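Local coordinates for flagellar hook-associated protein (Burkholderia pseudomallei, PDB 4UT1) that probably serves as a structural junction protein of the bacterial flagellum, joining the hook to the filament, at residues Y95-P109 / Y597-L611. Residues are numbered along the deposited sequence; the frame is centred on the assembly and turned at random.
Sequences YYTLVAQLNNYVGSP and YAGYVNAIGNAASQL. With EDO (1,2-ethanediol), chain P; EDO (1,2-ethanediol), chain B.
Leu-611 sets its CD1 methyl over one face of the Tyr-95 ring, a CH-pi contact 3.4 Å from the ring centroid and 16° off the normal; the phenol is tethered at its far end by Thr-299 of helix 287-322. The neighbouring Tyr-96 ring carries Ala-100 CB on one face and meets the Ala-608 carbonyl oxygen at its edge, 3.4 Å from CE1. At the other end, the Tyr-597 ring takes Pro-109 O at its edge, while its OH and Tyr-600 OH share O2 of an ethanediol, probably from the crystallisation liquor. A water bonds Val-106 O and Ser-108 O, though it cannot serve every acceptor around it at once, and Tyr-158 of helix 134-193 also bonds Tyr-600 OH. Val-99 fits among Ile-604, Ala-607, Ala-608 and Leu-611, and Val-106, at the tyrosine end, among Tyr-597, Tyr-600, Val-601 and Ile-604; Ile-604 is the reciprocal knob, seated among Val-99, Leu-102, Asn-103 and Val-106. Val-106 CG1, anti to its own nitrogen (chi1 171°), is pressed tightly against Val-601 CG2 at 3.3 Å. No direct hydrogen bond joins the segments. The axes of 95-106 and 597-611 approach to 8.8 Å, their N-to-C directions 141° apart: knobs-into-holes packing of inclined, antiparallel helices, joining the N- and C-terminal parts of FlgK's long helical bundle.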
loop_
_atom_site.group_PDB
_atom_site.type_symbol
_atom_site.label_atom_id
_atom_site.label_comp_id
_atom_site.label_asym_id
_atom_site.label_seq_id
_atom_site.Cartn_x
_atom_site.Cartn_y
_atom_site.Cartn_z
ATOM N N TYR A 95 20.132 12.520 -4.482
ATOM C CA TYR A 95 19.316 11.528 -3.777
ATOM C C TYR A 95 19.240 11.908 -2.295
ATOM O O TYR A 95 18.149 11.977 -1.719
ATOM C CB TYR A 95 19.897 10.120 -3.974
ATOM C CG TYR A 95 19.012 8.952 -3.559
ATOM C CD1 TYR A 95 17.879 9.142 -2.773
ATOM C CD2 TYR A 95 19.326 7.651 -3.945
ATOM C CE1 TYR A 95 17.080 8.064 -2.388
ATOM C CE2 TYR A 95 18.532 6.573 -3.571
ATOM C CZ TYR A 95 17.413 6.787 -2.799
ATOM O OH TYR A 95 16.629 5.717 -2.424
ATOM N N TYR A 96 20.391 12.173 -1.683
ATOM C CA TYR A 96 20.409 12.579 -0.274
ATOM C C TYR A 96 19.474 13.767 0.005
ATOM O O TYR A 96 18.635 13.712 0.913
ATOM C CB TYR A 96 21.825 12.940 0.199
ATOM C CG TYR A 96 21.783 13.455 1.618
ATOM C CD1 TYR A 96 21.256 12.664 2.632
ATOM C CD2 TYR A 96 22.218 14.728 1.946
ATOM C CE1 TYR A 96 21.179 13.117 3.929
ATOM C CE2 TYR A 96 22.148 15.192 3.261
ATOM C CZ TYR A 96 21.622 14.381 4.240
ATOM O OH TYR A 96 21.540 14.826 5.544
ATOM N N THR A 97 19.624 14.838 -0.767
ATOM C CA THR A 97 18.831 16.043 -0.550
ATOM C C THR A 97 17.336 15.716 -0.553
ATOM O O THR A 97 16.587 16.180 0.311
ATOM C CB THR A 97 19.146 17.126 -1.607
ATOM O OG1 THR A 97 20.500 17.552 -1.441
ATOM C CG2 THR A 97 18.237 18.321 -1.437
ATOM N N LEU A 98 16.916 14.872 -1.489
ATOM C CA LEU A 98 15.505 14.560 -1.633
ATOM C C LEU A 98 14.999 13.687 -0.491
ATOM O O LEU A 98 13.907 13.911 0.032
ATOM C CB LEU A 98 15.246 13.867 -2.970
ATOM C CG LEU A 98 15.380 14.755 -4.205
ATOM C CD1 LEU A 98 15.361 13.899 -5.443
ATOM C CD2 LEU A 98 14.257 15.772 -4.231
ATOM N N VAL A 99 15.784 12.689 -0.105
ATOM C CA VAL A 99 15.319 11.790 0.953
ATOM C C VAL A 99 15.434 12.496 2.299
ATOM O O VAL A 99 14.639 12.244 3.203
ATOM C CB VAL A 99 16.088 10.441 0.962
ATOM C CG1 VAL A 99 17.557 10.656 1.219
ATOM C CG2 VAL A 99 15.489 9.478 1.997
ATOM N N ALA A 100 16.396 13.409 2.431
ATOM C CA ALA A 100 16.494 14.181 3.668
ATOM C C ALA A 100 15.246 15.053 3.832
ATOM O O ALA A 100 14.679 15.155 4.926
ATOM C CB ALA A 100 17.755 15.035 3.681
ATOM N N GLN A 101 14.830 15.682 2.733
ATOM C CA GLN A 101 13.587 16.447 2.693
ATOM C C GLN A 101 12.388 15.588 3.117
ATOM O O GLN A 101 11.597 15.992 3.974
ATOM C CB GLN A 101 13.347 17.027 1.291
ATOM C CG GLN A 101 12.066 17.853 1.194
ATOM C CD GLN A 101 11.727 18.274 -0.223
ATOM O OE1 GLN A 101 10.596 18.679 -0.503
ATOM N NE2 GLN A 101 12.700 18.188 -1.120
ATOM N N LEU A 102 12.250 14.406 2.519
ATOM C CA LEU A 102 11.173 13.490 2.881
ATOM C C LEU A 102 11.252 13.084 4.357
ATOM O O LEU A 102 10.253 13.098 5.075
ATOM C CB LEU A 102 11.208 12.246 1.982
ATOM C CG LEU A 102 10.116 11.214 2.266
ATOM C CD1 LEU A 102 8.715 11.796 2.028
ATOM C CD2 LEU A 102 10.338 9.951 1.441
ATOM N N ASN A 103 12.449 12.731 4.808
ATOM C CA ASN A 103 12.645 12.270 6.179
ATOM C C ASN A 103 12.249 13.318 7.220
ATOM O O ASN A 103 11.611 13.005 8.238
ATOM C CB ASN A 103 14.107 11.862 6.384
ATOM C CG ASN A 103 14.329 11.145 7.700
ATOM O OD1 ASN A 103 13.562 10.246 8.067
ATOM N ND2 ASN A 103 15.366 11.549 8.428
ATOM N N ASN A 104 12.636 14.559 6.960
ATOM C CA ASN A 104 12.322 15.674 7.840
ATOM C C ASN A 104 10.822 15.876 7.883
ATOM O O ASN A 104 10.241 16.185 8.933
ATOM C CB ASN A 104 13.025 16.958 7.365
ATOM C CG ASN A 104 14.529 16.900 7.541
ATOM O OD1 ASN A 104 15.049 16.055 8.266
ATOM N ND2 ASN A 104 15.239 17.814 6.884
ATOM N N TYR A 105 10.187 15.680 6.735
ATOM C CA TYR A 105 8.741 15.765 6.671
ATOM C C TYR A 105 8.063 14.658 7.481
ATOM O O TYR A 105 7.173 14.935 8.274
ATOM C CB TYR A 105 8.244 15.689 5.234
ATOM C CG TYR A 105 6.746 15.564 5.196
ATOM C CD1 TYR A 105 5.935 16.680 5.377
ATOM C CD2 TYR A 105 6.135 14.326 5.023
ATOM C CE1 TYR A 105 4.555 16.569 5.363
ATOM C CE2 TYR A 105 4.753 14.206 5.010
ATOM C CZ TYR A 105 3.973 15.331 5.176
ATOM O OH TYR A 105 2.603 15.212 5.159
ATOM N N VAL A 106 8.470 13.411 7.258
ATOM C CA VAL A 106 7.814 12.262 7.882
ATOM C C VAL A 106 7.961 12.232 9.403
ATOM O O VAL A 106 7.015 11.864 10.108
ATOM C CB VAL A 106 8.343 10.939 7.305
ATOM C CG1 VAL A 106 7.826 9.774 8.095
ATOM C CG2 VAL A 106 7.903 10.804 5.855
ATOM N N GLY A 107 9.136 12.605 9.910
ATOM C CA GLY A 107 9.342 12.672 11.352
ATOM C C GLY A 107 9.508 11.326 12.038
ATOM O O GLY A 107 10.030 10.377 11.446
ATOM N N SER A 108 9.043 11.236 13.286
ATOM C CA SER A 108 9.316 10.087 14.142
ATOM C C SER A 108 8.475 8.846 13.801
ATOM O O SER A 108 7.293 8.960 13.470
ATOM C CB SER A 108 9.087 10.486 15.612
ATOM O OG SER A 108 8.910 9.342 16.425
ATOM N N PRO A 109 9.082 7.652 13.903
ATOM C CA PRO A 109 8.364 6.409 13.597
ATOM C C PRO A 109 7.289 6.091 14.626
ATOM O O PRO A 109 6.468 5.222 14.380
ATOM C CB PRO A 109 9.473 5.349 13.613
ATOM C CG PRO A 109 10.527 5.922 14.478
ATOM C CD PRO A 109 10.499 7.404 14.233
ATOM N N TYR A 597 3.731 1.291 10.470
ATOM C CA TYR A 597 4.100 2.704 10.325
ATOM C C TYR A 597 5.555 2.963 10.706
ATOM O O TYR A 597 6.249 3.740 10.043
ATOM C CB TYR A 597 3.204 3.601 11.178
ATOM C CG TYR A 597 3.451 5.075 10.946
ATOM C CD1 TYR A 597 2.918 5.716 9.833
ATOM C CD2 TYR A 597 4.230 5.823 11.823
ATOM C CE1 TYR A 597 3.140 7.049 9.611
ATOM C CE2 TYR A 597 4.453 7.174 11.604
ATOM C CZ TYR A 597 3.902 7.777 10.498
ATOM O OH TYR A 597 4.122 9.111 10.256
ATOM N N ALA A 598 6.007 2.341 11.790
ATOM C CA ALA A 598 7.385 2.534 12.236
ATOM C C ALA A 598 8.383 1.993 11.205
ATOM O O ALA A 598 9.435 2.587 10.979
ATOM C CB ALA A 598 7.606 1.877 13.590
ATOM N N GLY A 599 8.050 0.874 10.576
ATOM C CA GLY A 599 8.895 0.320 9.530
ATOM C C GLY A 599 8.966 1.236 8.318
ATOM O O GLY A 599 10.027 1.421 7.728
ATOM N N TYR A 600 7.828 1.817 7.956
ATOM C CA TYR A 600 7.751 2.713 6.808
ATOM C C TYR A 600 8.616 3.954 7.050
ATOM O O TYR A 600 9.354 4.402 6.163
ATOM C CB TYR A 600 6.276 3.072 6.532
ATOM C CG TYR A 600 6.001 4.514 6.182
ATOM C CD1 TYR A 600 6.070 4.953 4.864
ATOM C CD2 TYR A 600 5.649 5.433 7.162
ATOM C CE1 TYR A 600 5.825 6.257 4.543
ATOM C CE2 TYR A 600 5.401 6.749 6.848
ATOM C CZ TYR A 600 5.486 7.156 5.537
ATOM O OH TYR A 600 5.231 8.462 5.212
ATOM N N VAL A 601 8.563 4.494 8.263
ATOM C CA VAL A 601 9.366 5.670 8.589
ATOM C C VAL A 601 10.849 5.316 8.628
ATOM O O VAL A 601 11.686 6.052 8.103
ATOM C CB VAL A 601 8.937 6.295 9.942
ATOM C CG1 VAL A 601 9.989 7.281 10.461
ATOM C CG2 VAL A 601 7.589 6.987 9.789
ATOM N N ASN A 602 11.169 4.184 9.242
ATOM C CA ASN A 602 12.560 3.782 9.411
ATOM C C ASN A 602 13.251 3.471 8.086
ATOM O O ASN A 602 14.459 3.649 7.972
ATOM C CB ASN A 602 12.657 2.570 10.341
ATOM C CG ASN A 602 12.398 2.933 11.793
ATOM O OD1 ASN A 602 12.544 4.084 12.185
ATOM N ND2 ASN A 602 12.001 1.946 12.594
ATOM N N ALA A 603 12.495 3.007 7.095
ATOM C CA ALA A 603 13.060 2.781 5.765
ATOM C C ALA A 603 13.565 4.105 5.213
ATOM O O ALA A 603 14.663 4.189 4.669
ATOM C CB ALA A 603 12.032 2.160 4.814
ATOM N N ILE A 604 12.757 5.145 5.368
ATOM C CA ILE A 604 13.151 6.473 4.916
ATOM C C ILE A 604 14.334 6.995 5.743
ATOM O O ILE A 604 15.319 7.515 5.195
ATOM C CB ILE A 604 11.969 7.465 4.993
ATOM C CG1 ILE A 604 10.840 7.002 4.062
ATOM C CG2 ILE A 604 12.443 8.894 4.651
ATOM C CD1 ILE A 604 9.478 7.644 4.308
ATOM N N GLY A 605 14.249 6.845 7.061
ATOM C CA GLY A 605 15.300 7.321 7.944
ATOM C C GLY A 605 16.648 6.667 7.707
ATOM O O GLY A 605 17.687 7.328 7.724
ATOM N N ASN A 606 16.629 5.361 7.473
ATOM C CA ASN A 606 17.848 4.606 7.261
ATOM C C ASN A 606 18.475 4.978 5.926
ATOM O O ASN A 606 19.694 5.072 5.815
ATOM C CB ASN A 606 17.571 3.100 7.324
ATOM C CG ASN A 606 17.163 2.647 8.708
ATOM O OD1 ASN A 606 17.346 3.370 9.680
ATOM N ND2 ASN A 606 16.598 1.451 8.803
ATOM N N ALA A 607 17.633 5.215 4.925
ATOM C CA ALA A 607 18.118 5.662 3.613
ATOM C C ALA A 607 18.851 6.993 3.758
ATOM O O ALA A 607 19.952 7.171 3.238
ATOM C CB ALA A 607 16.967 5.796 2.640
ATOM N N ALA A 608 18.235 7.917 4.489
ATOM C CA ALA A 608 18.788 9.257 4.666
ATOM C C ALA A 608 20.125 9.224 5.402
ATOM O O ALA A 608 21.062 9.926 5.014
ATOM C CB ALA A 608 17.803 10.140 5.401
ATOM N N SER A 609 20.225 8.427 6.467
ATOM C CA SER A 609 21.476 8.402 7.218
ATOM C C SER A 609 22.594 7.747 6.396
ATOM O O SER A 609 23.735 8.201 6.440
ATOM C CB SER A 609 21.314 7.703 8.576
ATOM O OG SER A 609 20.848 6.376 8.433
ATOM N N GLN A 610 22.275 6.712 5.624
ATOM C CA GLN A 610 23.301 6.107 4.795
ATOM C C GLN A 610 23.705 7.070 3.682
ATOM O O GLN A 610 24.890 7.263 3.420
ATOM C CB GLN A 610 22.844 4.780 4.198
ATOM C CG GLN A 610 23.904 4.132 3.311
ATOM C CD GLN A 610 25.207 3.884 4.058
ATOM O OE1 GLN A 610 25.222 3.203 5.089
ATOM N NE2 GLN A 610 26.303 4.448 3.553
ATOM N N LEU A 611 22.716 7.681 3.038
ATOM C CA LEU A 611 23.008 8.591 1.936
ATOM C C LEU A 611 23.797 9.794 2.435
ATOM O O LEU A 611 24.608 10.362 1.704
ATOM C CB LEU A 611 21.716 9.042 1.240
ATOM C CG LEU A 611 21.159 7.994 0.267
ATOM C CD1 LEU A 611 19.769 8.357 -0.196
ATOM C CD2 LEU A 611 22.098 7.886 -0.931
HETATM C C1 EDO P . 3.883 12.207 8.319
HETATM O O1 EDO P . 2.945 11.818 9.338
HETATM C C2 EDO P . 3.734 11.324 7.079
HETATM O O2 EDO P . 4.115 9.955 7.338
HETATM C C1 EDO B . 22.646 3.921 8.722
HETATM O O1 EDO B . 21.530 3.623 7.867
HETATM C C2 EDO B . 23.916 3.442 8.024
HETATM O O2 EDO B . 24.850 2.940 8.991
HETATM O O HOH W 1 5.600 10.358 11.914
#